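Local coordinates for protein translation initiation factor 6 (Methanocaldococcus jannaschii, PDB 1G61) that binds the 50S ribosomal subunit and keeps it from associating with the 30S subunit into the 70S initiation complex, at residues G60-A65 and K103-G108; T51-S56 and L71-V76; S41-T46 and G206-G211; I15-L20 and V196-I201. All coordinates share one frame; numbering follows the deposited sequence.

Interaction 1: residues G60-A65 and K103-G108; sequences GSLSVA and KNTALG
G108 brings its bare CA against the turn where helix 59-62 gives way to strand 64-65. G108 CA lies 3.2 Å from G60 O in a CA-H...O contact with 158° at the hydrogen, and 3.3 Å from S63 O. A CB at this point would collide with both carbonyl oxygens, so the close approach depends on glycine. G108 N adds a weak, bent hydrogen bond to S61 O, 2.9 Å long with 124° at the hydrogen, while the hydroxyl of S61 turns to N109 instead. S61 O also presses on A106, 2.9 Å from A106 C. Packing stays close around L107 and V64. V64 CG1 stands opposite the backbone N (chi1 169°), which leaves V64 CG2 to touch L107 O at 3.4 Å. L62 O is buried with no hydrogen-bond partner; L107 CB lies 3.5 Å from it. The more exposed side is the flank of L62 and T105, which run side by side in the same direction; L62 CD2 rests 3.3 Å from T105 O but 4.0 Å from T105 OG1. Beyond them N104 OD1 accepts a hydrogen bond from A106 N, forming an Asx turn just ahead of helix 107-110, and N104 ND2 is held by E123. A106, at the N-cap, is also the centre of an inverse gamma turn. The contact joins helix 59-62 to helix 107-110 within the pentein fold of IF6, an alpha-beta barrel whose repeated subdomains surround a five-fold pseudosymmetry axis.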
loop_
_atom_site.group_PDB
_atom_site.type_symbol
_atom_site.label_atom_id
_atom_site.label_comp_id
_atom_site.label_asym_id
_atom_site.label_seq_id
_atom_site.Cartn_x
_atom_site.Cartn_y
_atom_site.Cartn_z
ATOM N N GLY A 60 0.126 -0.028 -7.450
ATOM C CA GLY A 60 0.602 0.210 -6.099
ATOM C C GLY A 60 1.457 1.461 -5.986
ATOM O O GLY A 60 1.548 2.087 -4.931
ATOM N N SER A 61 2.119 1.843 -7.109
ATOM C CA SER A 61 2.894 3.058 -7.129
ATOM C C SER A 61 2.045 4.305 -7.383
ATOM O O SER A 61 2.446 5.395 -6.965
ATOM C CB SER A 61 4.011 3.001 -8.178
ATOM O OG SER A 61 5.053 2.137 -7.694
ATOM N N LEU A 62 0.922 4.106 -8.068
ATOM C CA LEU A 62 0.147 5.267 -8.514
ATOM C C LEU A 62 -1.031 5.609 -7.626
ATOM O O LEU A 62 -1.584 6.702 -7.742
ATOM C CB LEU A 62 -0.400 5.005 -9.929
ATOM C CG LEU A 62 0.646 4.970 -11.051
ATOM C CD1 LEU A 62 -0.039 4.459 -12.320
ATOM C CD2 LEU A 62 1.193 6.379 -11.187
ATOM N N SER A 63 -1.456 4.716 -6.745
ATOM C CA SER A 63 -2.701 4.914 -5.999
ATOM C C SER A 63 -2.514 4.486 -4.559
ATOM O O SER A 63 -1.563 3.763 -4.246
ATOM C CB SER A 63 -3.796 4.106 -6.714
ATOM O OG SER A 63 -4.986 4.217 -5.958
ATOM N N VAL A 64 -3.446 4.928 -3.704
ATOM C CA VAL A 64 -3.495 4.690 -2.262
ATOM C C VAL A 64 -4.920 4.459 -1.844
ATOM O O VAL A 64 -5.815 5.116 -2.403
ATOM C CB VAL A 64 -3.024 6.013 -1.594
ATOM C CG1 VAL A 64 -3.261 6.035 -0.142
ATOM C CG2 VAL A 64 -1.552 6.244 -1.916
ATOM N N ALA A 65 -5.161 3.595 -0.861
ATOM C CA ALA A 65 -6.517 3.454 -0.368
ATOM C C ALA A 65 -6.530 3.011 1.083
ATOM O O ALA A 65 -5.556 2.420 1.570
ATOM C CB ALA A 65 -7.335 2.448 -1.187
ATOM N N LYS A 103 1.828 17.077 -9.521
ATOM C CA LYS A 103 2.677 16.837 -10.678
ATOM C C LYS A 103 3.375 15.491 -10.585
ATOM O O LYS A 103 3.626 14.866 -11.604
ATOM C CB LYS A 103 3.684 17.975 -10.844
ATOM C CG LYS A 103 3.089 19.297 -11.345
ATOM C CD LYS A 103 4.095 20.430 -11.385
ATOM C CE LYS A 103 3.580 21.755 -11.953
ATOM N NZ LYS A 103 3.495 21.589 -13.436
ATOM N N ASN A 104 3.688 15.063 -9.366
ATOM C CA ASN A 104 4.237 13.728 -9.139
ATOM C C ASN A 104 3.056 12.777 -8.989
ATOM O O ASN A 104 2.341 12.854 -7.998
ATOM C CB ASN A 104 5.133 13.713 -7.893
ATOM C CG ASN A 104 5.937 12.433 -7.791
ATOM O OD1 ASN A 104 5.537 11.386 -8.338
ATOM N ND2 ASN A 104 7.073 12.450 -7.092
ATOM N N THR A 105 2.890 11.878 -9.959
ATOM C CA THR A 105 1.714 11.003 -9.991
ATOM C C THR A 105 1.880 9.721 -9.176
ATOM O O THR A 105 0.938 8.945 -9.099
ATOM C CB THR A 105 1.359 10.612 -11.437
ATOM O OG1 THR A 105 2.550 10.010 -11.997
ATOM C CG2 THR A 105 0.989 11.838 -12.224
ATOM N N ALA A 106 3.055 9.513 -8.557
ATOM C CA ALA A 106 3.333 8.235 -7.851
ATOM C C ALA A 106 2.785 8.243 -6.432
ATOM O O ALA A 106 3.529 8.139 -5.445
ATOM C CB ALA A 106 4.835 7.945 -7.883
ATOM N N LEU A 107 1.461 8.417 -6.316
ATOM C CA LEU A 107 0.855 8.614 -5.005
ATOM C C LEU A 107 1.173 7.460 -4.040
ATOM O O LEU A 107 1.392 7.718 -2.840
ATOM C CB LEU A 107 -0.663 8.744 -5.110
ATOM C CG LEU A 107 -1.167 9.842 -6.048
ATOM C CD1 LEU A 107 -2.689 9.861 -6.029
ATOM C CD2 LEU A 107 -0.589 11.227 -5.674
ATOM N N GLY A 108 1.174 6.238 -4.554
ATOM C CA GLY A 108 1.452 5.080 -3.703
ATOM C C GLY A 108 2.863 5.050 -3.188
ATOM O O GLY A 108 3.159 4.486 -2.135
#

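Interaction 2: residues T51-S56 and L71-V76; sequences TNIGGS and LLPKIV
G54 and V76 are the closest backbone neighbours, where two tight turns meet: a type I' turn from I53 to S56 and a type I turn from P73 to V76. No hydrogen bond joins the two segments; G54 CA instead sends a CA-H...O contact to I75 O, 3.2 Å away with 148° at the hydrogen. The first turn is closed in both directions, I53 N to S56 O and S56 N to I53 O, as in a two-residue hairpin loop, and its positive phi values suit the glycines G54 and G55. Their amides point to the carboxylate of E80, G54 N bonding OE1 and G55 N bonding OE2. The second turn closes through V76 N to P73 O. It begins at P73, on strand 69-73, which lies parallel to strand 96-100 with helix 78-90 in between, a beta-alpha-beta crossover; the contact thus sets the loop before helix 59-62 against the crossover's first strand and the turn at P73-V76. Among the side chains I53 does most of the touching: CG2 meets P73 and V76, the longer branch L72. Anti to the backbone N (chi1 -60°), I53 CG2 lies 3.7 Å from P73 CD and 4.3 Å from V76 CG2. The longer branch carries I53 CD1 to L72 CD2 at 3.8 Å. I53 crosses both L72 and P73 at about a right angle. L72 also touches L81 and I84 of helix 78-90, and V76 touches I99. At the exposed edge I75 lays CG1 beside G54 CA, 4.0 Å off.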
loop_
_atom_site.group_PDB
_atom_site.type_symbol
_atom_site.label_atom_id
_atom_site.label_comp_id
_atom_site.label_asym_id
_atom_site.label_seq_id
_atom_site.Cartn_x
_atom_site.Cartn_y
_atom_site.Cartn_z
ATOM N N THR A 51 -7.328 -3.655 -12.725
ATOM C CA THR A 51 -7.518 -2.402 -13.439
ATOM C C THR A 51 -6.160 -1.811 -13.778
ATOM O O THR A 51 -5.171 -2.011 -13.074
ATOM C CB THR A 51 -8.381 -1.426 -12.620
ATOM O OG1 THR A 51 -8.700 -0.274 -13.435
ATOM C CG2 THR A 51 -7.680 -0.882 -11.378
ATOM N N ASN A 52 -6.099 -1.029 -14.855
ATOM C CA ASN A 52 -5.023 -0.098 -15.082
ATOM C C ASN A 52 -5.273 1.195 -14.316
ATOM O O ASN A 52 -6.433 1.499 -13.976
ATOM C CB ASN A 52 -4.940 0.275 -16.571
ATOM C CG ASN A 52 -4.439 -0.833 -17.493
ATOM O OD1 ASN A 52 -3.752 -1.754 -17.076
ATOM N ND2 ASN A 52 -4.815 -0.685 -18.761
ATOM N N ILE A 53 -4.218 1.974 -14.103
ATOM C CA ILE A 53 -4.327 3.374 -13.659
ATOM C C ILE A 53 -3.406 4.226 -14.558
ATOM O O ILE A 53 -2.230 3.906 -14.613
ATOM C CB ILE A 53 -4.026 3.626 -12.178
ATOM C CG1 ILE A 53 -5.014 2.826 -11.299
ATOM C CG2 ILE A 53 -4.049 5.123 -11.844
ATOM C CD1 ILE A 53 -4.800 2.923 -9.798
ATOM N N GLY A 54 -3.951 5.220 -15.257
ATOM C CA GLY A 54 -3.136 6.013 -16.168
ATOM C C GLY A 54 -2.654 5.170 -17.329
ATOM O O GLY A 54 -1.666 5.522 -18.002
ATOM N N GLY A 55 -3.303 4.059 -17.659
ATOM C CA GLY A 55 -2.905 3.204 -18.749
ATOM C C GLY A 55 -1.934 2.143 -18.308
ATOM O O GLY A 55 -1.553 1.309 -19.153
ATOM N N SER A 56 -1.515 2.176 -17.068
ATOM C CA SER A 56 -0.412 1.495 -16.451
ATOM C C SER A 56 -0.825 0.357 -15.537
ATOM O O SER A 56 -1.864 0.448 -14.895
ATOM C CB SER A 56 0.396 2.570 -15.654
ATOM O OG SER A 56 1.449 2.002 -14.955
ATOM N N LEU A 71 -7.256 7.266 -3.375
ATOM C CA LEU A 71 -6.594 8.411 -4.030
ATOM C C LEU A 71 -6.060 7.979 -5.404
ATOM O O LEU A 71 -5.376 6.950 -5.510
ATOM C CB LEU A 71 -5.424 8.924 -3.204
ATOM C CG LEU A 71 -5.692 9.206 -1.741
ATOM C CD1 LEU A 71 -4.425 9.748 -1.063
ATOM C CD2 LEU A 71 -6.824 10.208 -1.591
ATOM N N LEU A 72 -6.347 8.783 -6.414
ATOM C CA LEU A 72 -5.924 8.465 -7.784
ATOM C C LEU A 72 -5.144 9.664 -8.311
ATOM O O LEU A 72 -5.452 10.808 -7.966
ATOM C CB LEU A 72 -7.157 8.194 -8.621
ATOM C CG LEU A 72 -7.916 6.925 -8.235
ATOM C CD1 LEU A 72 -9.297 6.922 -8.898
ATOM C CD2 LEU A 72 -7.124 5.683 -8.627
ATOM N N PRO A 73 -4.175 9.429 -9.197
ATOM C CA PRO A 73 -3.393 10.512 -9.788
ATOM C C PRO A 73 -4.154 11.161 -10.932
ATOM O O PRO A 73 -5.164 10.640 -11.467
ATOM C CB PRO A 73 -2.148 9.754 -10.296
ATOM C CG PRO A 73 -2.708 8.440 -10.782
ATOM C CD PRO A 73 -3.724 8.101 -9.688
ATOM N N LYS A 74 -3.626 12.345 -11.352
ATOM C CA LYS A 74 -4.332 13.119 -12.365
ATOM C C LYS A 74 -4.385 12.394 -13.706
ATOM O O LYS A 74 -5.196 12.772 -14.564
ATOM C CB LYS A 74 -3.684 14.506 -12.521
ATOM C CG LYS A 74 -2.250 14.440 -13.053
ATOM C CD LYS A 74 -1.632 15.834 -13.088
ATOM C CE LYS A 74 -0.166 15.769 -13.494
ATOM N NZ LYS A 74 0.335 17.083 -13.990
ATOM N N ILE A 75 -3.524 11.411 -13.929
ATOM C CA ILE A 75 -3.477 10.695 -15.204
ATOM C C ILE A 75 -4.527 9.602 -15.256
ATOM O O ILE A 75 -4.601 8.901 -16.278
ATOM C CB ILE A 75 -2.053 10.126 -15.432
ATOM C CG1 ILE A 75 -1.567 9.173 -14.328
ATOM C CG2 ILE A 75 -1.022 11.220 -15.707
ATOM C CD1 ILE A 75 -0.261 8.454 -14.686
ATOM N N VAL A 76 -5.336 9.380 -14.194
ATOM C CA VAL A 76 -6.333 8.315 -14.299
ATOM C C VAL A 76 -7.256 8.628 -15.465
ATOM O O VAL A 76 -7.647 9.774 -15.695
ATOM C CB VAL A 76 -7.056 8.122 -12.941
ATOM C CG1 VAL A 76 -7.949 9.334 -12.621
ATOM C CG2 VAL A 76 -7.868 6.847 -12.936
#

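Interaction 3: residues S41-T46 and G206-G211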
loop_
_atom_site.group_PDB
_atom_site.type_symbol
_atom_site.label_atom_id
_atom_site.label_comp_id
_atom_site.label_asym_id
_atom_site.label_seq_id
_atom_site.Cartn_x
_atom_site.Cartn_y
_atom_site.Cartn_z
ATOM N N SER A 41 -6.815 -12.980 -3.220
ATOM C CA SER A 41 -8.099 -12.771 -2.589
ATOM C C SER A 41 -8.228 -13.638 -1.351
ATOM O O SER A 41 -8.745 -13.201 -0.311
ATOM C CB SER A 41 -9.234 -13.072 -3.593
ATOM O OG SER A 41 -10.430 -12.846 -2.885
ATOM N N GLU A 42 -7.782 -14.876 -1.405
ATOM C CA GLU A 42 -7.939 -15.794 -0.285
ATOM C C GLU A 42 -7.067 -15.380 0.866
ATOM O O GLU A 42 -7.445 -15.442 2.026
ATOM C CB GLU A 42 -7.558 -17.217 -0.746
ATOM C CG GLU A 42 -7.621 -18.327 0.271
ATOM C CD GLU A 42 -7.231 -19.691 -0.291
ATOM O OE1 GLU A 42 -7.710 -20.745 0.178
ATOM O OE2 GLU A 42 -6.414 -19.701 -1.250
ATOM N N VAL A 43 -5.803 -14.998 0.605
ATOM C CA VAL A 43 -4.943 -14.699 1.750
ATOM C C VAL A 43 -5.248 -13.350 2.359
ATOM O O VAL A 43 -5.168 -13.186 3.584
ATOM C CB VAL A 43 -3.472 -14.848 1.357
ATOM C CG1 VAL A 43 -3.034 -13.731 0.446
ATOM C CG2 VAL A 43 -2.578 -14.844 2.593
ATOM N N LEU A 44 -5.646 -12.369 1.554
ATOM C CA LEU A 44 -5.983 -11.049 2.110
ATOM C C LEU A 44 -7.430 -10.959 2.545
ATOM O O LEU A 44 -7.802 -10.010 3.268
ATOM C CB LEU A 44 -5.684 -9.970 1.050
ATOM C CG LEU A 44 -4.212 -9.906 0.649
ATOM C CD1 LEU A 44 -4.081 -8.800 -0.384
ATOM C CD2 LEU A 44 -3.306 -9.682 1.863
ATOM N N GLU A 45 -8.256 -11.917 2.128
ATOM C CA GLU A 45 -9.719 -11.963 2.407
ATOM C C GLU A 45 -10.361 -10.683 1.882
ATOM O O GLU A 45 -11.073 -10.003 2.597
ATOM C CB GLU A 45 -9.940 -12.151 3.920
ATOM C CG GLU A 45 -9.309 -13.435 4.423
ATOM C CD GLU A 45 -9.531 -13.728 5.885
ATOM O OE1 GLU A 45 -10.597 -13.335 6.425
ATOM O OE2 GLU A 45 -8.609 -14.357 6.464
ATOM N N THR A 46 -10.132 -10.341 0.619
ATOM C CA THR A 46 -10.609 -9.092 0.039
ATOM C C THR A 46 -11.362 -9.348 -1.270
ATOM O O THR A 46 -11.230 -10.458 -1.814
ATOM C CB THR A 46 -9.432 -8.157 -0.330
ATOM O OG1 THR A 46 -8.514 -8.949 -1.083
ATOM C CG2 THR A 46 -8.757 -7.612 0.913
ATOM N N GLY A 206 -3.611 -10.860 6.382
ATOM C CA GLY A 206 -2.625 -11.626 5.664
ATOM C C GLY A 206 -1.721 -10.705 4.865
ATOM O O GLY A 206 -1.875 -9.475 4.883
ATOM N N ALA A 207 -0.731 -11.320 4.200
ATOM C CA ALA A 207 0.203 -10.550 3.364
ATOM C C ALA A 207 0.595 -11.373 2.137
ATOM O O ALA A 207 0.642 -12.618 2.154
ATOM C CB ALA A 207 1.449 -10.181 4.140
ATOM N N VAL A 208 0.905 -10.646 1.064
ATOM C CA VAL A 208 1.535 -11.215 -0.141
ATOM C C VAL A 208 2.925 -10.611 -0.184
ATOM O O VAL A 208 3.048 -9.371 -0.268
ATOM C CB VAL A 208 0.732 -10.943 -1.414
ATOM C CG1 VAL A 208 1.383 -11.621 -2.620
ATOM C CG2 VAL A 208 -0.702 -11.424 -1.246
ATOM N N VAL A 209 3.958 -11.440 -0.143
ATOM C CA VAL A 209 5.305 -10.910 -0.139
ATOM C C VAL A 209 6.019 -11.334 -1.420
ATOM O O VAL A 209 5.746 -12.452 -1.921
ATOM C CB VAL A 209 6.145 -11.399 1.072
ATOM C CG1 VAL A 209 6.429 -12.871 1.024
ATOM C CG2 VAL A 209 7.471 -10.671 1.192
ATOM N N GLY A 210 6.927 -10.492 -1.911
ATOM C CA GLY A 210 7.604 -10.851 -3.144
ATOM C C GLY A 210 8.314 -12.202 -3.009
ATOM O O GLY A 210 8.868 -12.556 -1.953
ATOM N N GLY A 211 8.326 -12.961 -4.106
ATOM C CA GLY A 211 8.811 -14.334 -4.169
ATOM C C GLY A 211 10.262 -14.507 -3.754
ATOM O O GLY A 211 10.677 -15.619 -3.334
#
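L44, on the last turn of helix 34-44, reaches over to the start of strand 207-210. From CB the chain leaves with CG opposite the carbonyl carbon (chi1 -62°), which puts L44 CG 4.3 Å from V208 CG2. L44 CD1 branches off to I201 CD1, 3.8 Å away in strand 200-202, while L44 CD2 settles 3.3 Å from G206 O and 3.8 Å from A207 N, a methyl set against a peptide group. One residue earlier V43 CG1 meets V208 CG2 at 3.7 Å, the two side chains crossing obliquely, while V43 CG2 lies 3.9 Å from A207 O. V43 O stands 3.6 Å from G206 CA, and a CB on that glycine would run into it. Strand 207-210 lies between strands 4-7 and 200-202, so the helix packs on a sheet that unites strands from both ends of the chain, consistent with the velcro closure of the IF6 barrel. N203 binds both L44 O and G206 N, and K205 NZ binds E45 O. No hydrogen bond joins the two segments themselves: adhesion there is by apolar packing, and N203 and K205 supply polar ties between the helix end and the start of the strand.

Interaction 4: residues I15-L20 and V196-I201; sequences IGVLAL and VGACII
G16 N hydrogen-bonds to A198 O over 2.9 Å with 131° at the hydrogen, the donor standing well above the carbonyl plane. A198 O also takes a weak bond from V17 N at 3.5 Å, so two successive amides converge on one acceptor. G16 CA supports them with a CA-H...O contact to G197 O, 3.3 Å long and 162° at the hydrogen. A CB on G16 would strike that oxygen, so the missing side chain is what lets the backbones close up. Outward from this polar centre, V17 CG2 touches A198 CB at 4.0 Å on a partly exposed flank, and V17 also shares a backbone bond with S61. Deeper, I15 lays its CB against C199 O, 3.7 Å away, and its CG2 against I201 CG1, 3.9 Å away; I15 and I201 cross at about a right angle. I201 fills the buried side. I201 CG1 sits between the backbone N and the carbonyl carbon (chi1 62°), leaving I201 CG2 to press on A19 O at 3.4 Å while I201 CD1 reaches A19 CB. With an alanine here, I15 CG2 and A19 would probably lose their apolar partner and a gap would open between them. Beyond, T26 touches I201 from strand 25-28, and strand 200-202 bonds to 207-210, so the weakly bonded helix at 15-18 is joined to that sheet in a contact centred about 6 Å from the centre of the chain. Two modest hydrogen bonds on one carbonyl position the backbones, and I15 and I201 give the largest shares of the buried surface.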
loop_
_atom_site.group_PDB
_atom_site.type_symbol
_atom_site.label_atom_id
_atom_site.label_comp_id
_atom_site.label_asym_id
_atom_site.label_seq_id
_atom_site.Cartn_x
_atom_site.Cartn_y
_atom_site.Cartn_z
ATOM N N ILE A 15 5.835 -6.764 -5.780
ATOM C CA ILE A 15 4.381 -6.833 -5.554
ATOM C C ILE A 15 3.752 -5.498 -5.256
ATOM O O ILE A 15 2.653 -5.198 -5.752
ATOM C CB ILE A 15 4.043 -7.819 -4.351
ATOM C CG1 ILE A 15 4.625 -9.200 -4.552
ATOM C CG2 ILE A 15 2.552 -7.878 -4.065
ATOM C CD1 ILE A 15 4.366 -9.695 -6.022
ATOM N N GLY A 16 4.412 -4.698 -4.421
ATOM C CA GLY A 16 3.885 -3.428 -3.930
ATOM C C GLY A 16 3.847 -2.325 -4.988
ATOM O O GLY A 16 3.088 -1.360 -4.851
ATOM N N VAL A 17 4.685 -2.432 -6.048
ATOM C CA VAL A 17 4.546 -1.484 -7.171
ATOM C C VAL A 17 3.317 -1.801 -7.991
ATOM O O VAL A 17 2.682 -0.947 -8.600
ATOM C CB VAL A 17 5.805 -1.581 -8.035
ATOM C CG1 VAL A 17 5.687 -0.946 -9.422
ATOM C CG2 VAL A 17 6.963 -0.919 -7.271
ATOM N N LEU A 18 2.968 -3.099 -8.040
ATOM C CA LEU A 18 1.923 -3.583 -8.909
ATOM C C LEU A 18 0.530 -3.663 -8.283
ATOM O O LEU A 18 -0.438 -3.950 -8.989
ATOM C CB LEU A 18 2.296 -5.018 -9.374
ATOM C CG LEU A 18 3.538 -5.108 -10.281
ATOM C CD1 LEU A 18 3.846 -6.577 -10.536
ATOM C CD2 LEU A 18 3.283 -4.396 -11.614
ATOM N N ALA A 19 0.397 -3.451 -6.980
ATOM C CA ALA A 19 -0.851 -3.706 -6.291
ATOM C C ALA A 19 -0.959 -2.944 -5.000
ATOM O O ALA A 19 0.044 -2.532 -4.451
ATOM C CB ALA A 19 -0.918 -5.199 -5.915
ATOM N N LEU A 20 -2.199 -2.765 -4.543
ATOM C CA LEU A 20 -2.412 -2.200 -3.207
ATOM C C LEU A 20 -3.557 -2.992 -2.568
ATOM O O LEU A 20 -4.432 -3.559 -3.277
ATOM C CB LEU A 20 -2.674 -0.720 -3.178
ATOM C CG LEU A 20 -3.956 -0.193 -3.821
ATOM C CD1 LEU A 20 -5.205 -0.225 -2.947
ATOM C CD2 LEU A 20 -3.725 1.281 -4.149
ATOM N N VAL A 196 10.692 -1.771 1.303
ATOM C CA VAL A 196 9.821 -2.932 1.531
ATOM C C VAL A 196 8.425 -2.679 1.045
ATOM O O VAL A 196 7.702 -3.650 0.730
ATOM C CB VAL A 196 9.829 -3.292 3.043
ATOM C CG1 VAL A 196 11.240 -3.788 3.408
ATOM C CG2 VAL A 196 9.379 -2.154 3.916
ATOM N N GLY A 197 7.992 -1.426 0.938
ATOM C CA GLY A 197 6.669 -1.117 0.395
ATOM C C GLY A 197 6.570 -1.512 -1.084
ATOM O O GLY A 197 5.478 -1.783 -1.572
ATOM N N ALA A 198 7.665 -1.593 -1.802
ATOM C CA ALA A 198 7.653 -2.042 -3.193
ATOM C C ALA A 198 7.511 -3.552 -3.259
ATOM O O ALA A 198 7.229 -4.062 -4.355
ATOM C CB ALA A 198 8.939 -1.616 -3.912
ATOM N N CYS A 199 7.657 -4.281 -2.160
ATOM C CA CYS A 199 7.810 -5.741 -2.189
ATOM C C CYS A 199 6.658 -6.509 -1.555
ATOM O O CYS A 199 6.616 -7.747 -1.675
ATOM C CB CYS A 199 9.082 -6.146 -1.401
ATOM S SG CYS A 199 10.602 -5.431 -2.084
ATOM N N ILE A 200 5.753 -5.841 -0.874
ATOM C CA ILE A 200 4.769 -6.501 -0.006
ATOM C C ILE A 200 3.452 -5.729 -0.040
ATOM O O ILE A 200 3.455 -4.508 -0.023
ATOM C CB ILE A 200 5.242 -6.468 1.448
ATOM C CG1 ILE A 200 6.578 -7.216 1.662
ATOM C CG2 ILE A 200 4.162 -7.004 2.386
ATOM C CD1 ILE A 200 7.223 -6.943 2.990
ATOM N N ILE A 201 2.348 -6.451 -0.093
ATOM C CA ILE A 201 1.055 -5.843 0.263
ATOM C C ILE A 201 0.497 -6.639 1.440
ATOM O O ILE A 201 0.662 -7.863 1.552
ATOM C CB ILE A 201 0.076 -5.789 -0.922
ATOM C CG1 ILE A 201 -0.276 -7.190 -1.440
ATOM C CG2 ILE A 201 0.615 -4.909 -2.045
ATOM C CD1 ILE A 201 -1.341 -7.221 -2.516
#

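In the fold
Interactions 1 and 2 are about 8 Å apart between centres and share a sheet: V64 O lies 2.8 Å from L71 N, joining strands 64-65 and 69-73. Interactions 3 and 4, centres about 11 Å apart, are tied in the same way, with V208 N 2.8 Å from I201 O. The two pairs meet through interactions 1 and 4, whose centres are about 12 Å apart; S61 N lies 3.2 Å from V17 O. Interactions 1 and 3 fall on opposite sides of the chain's centre, their centres about 21 Å apart. Interactions 3 and 4 bring together parts of the chain some 160 and 176 residues apart, consistent with closure of the barrel, on whose other parts the shorter-range interactions 1 and 2 lie.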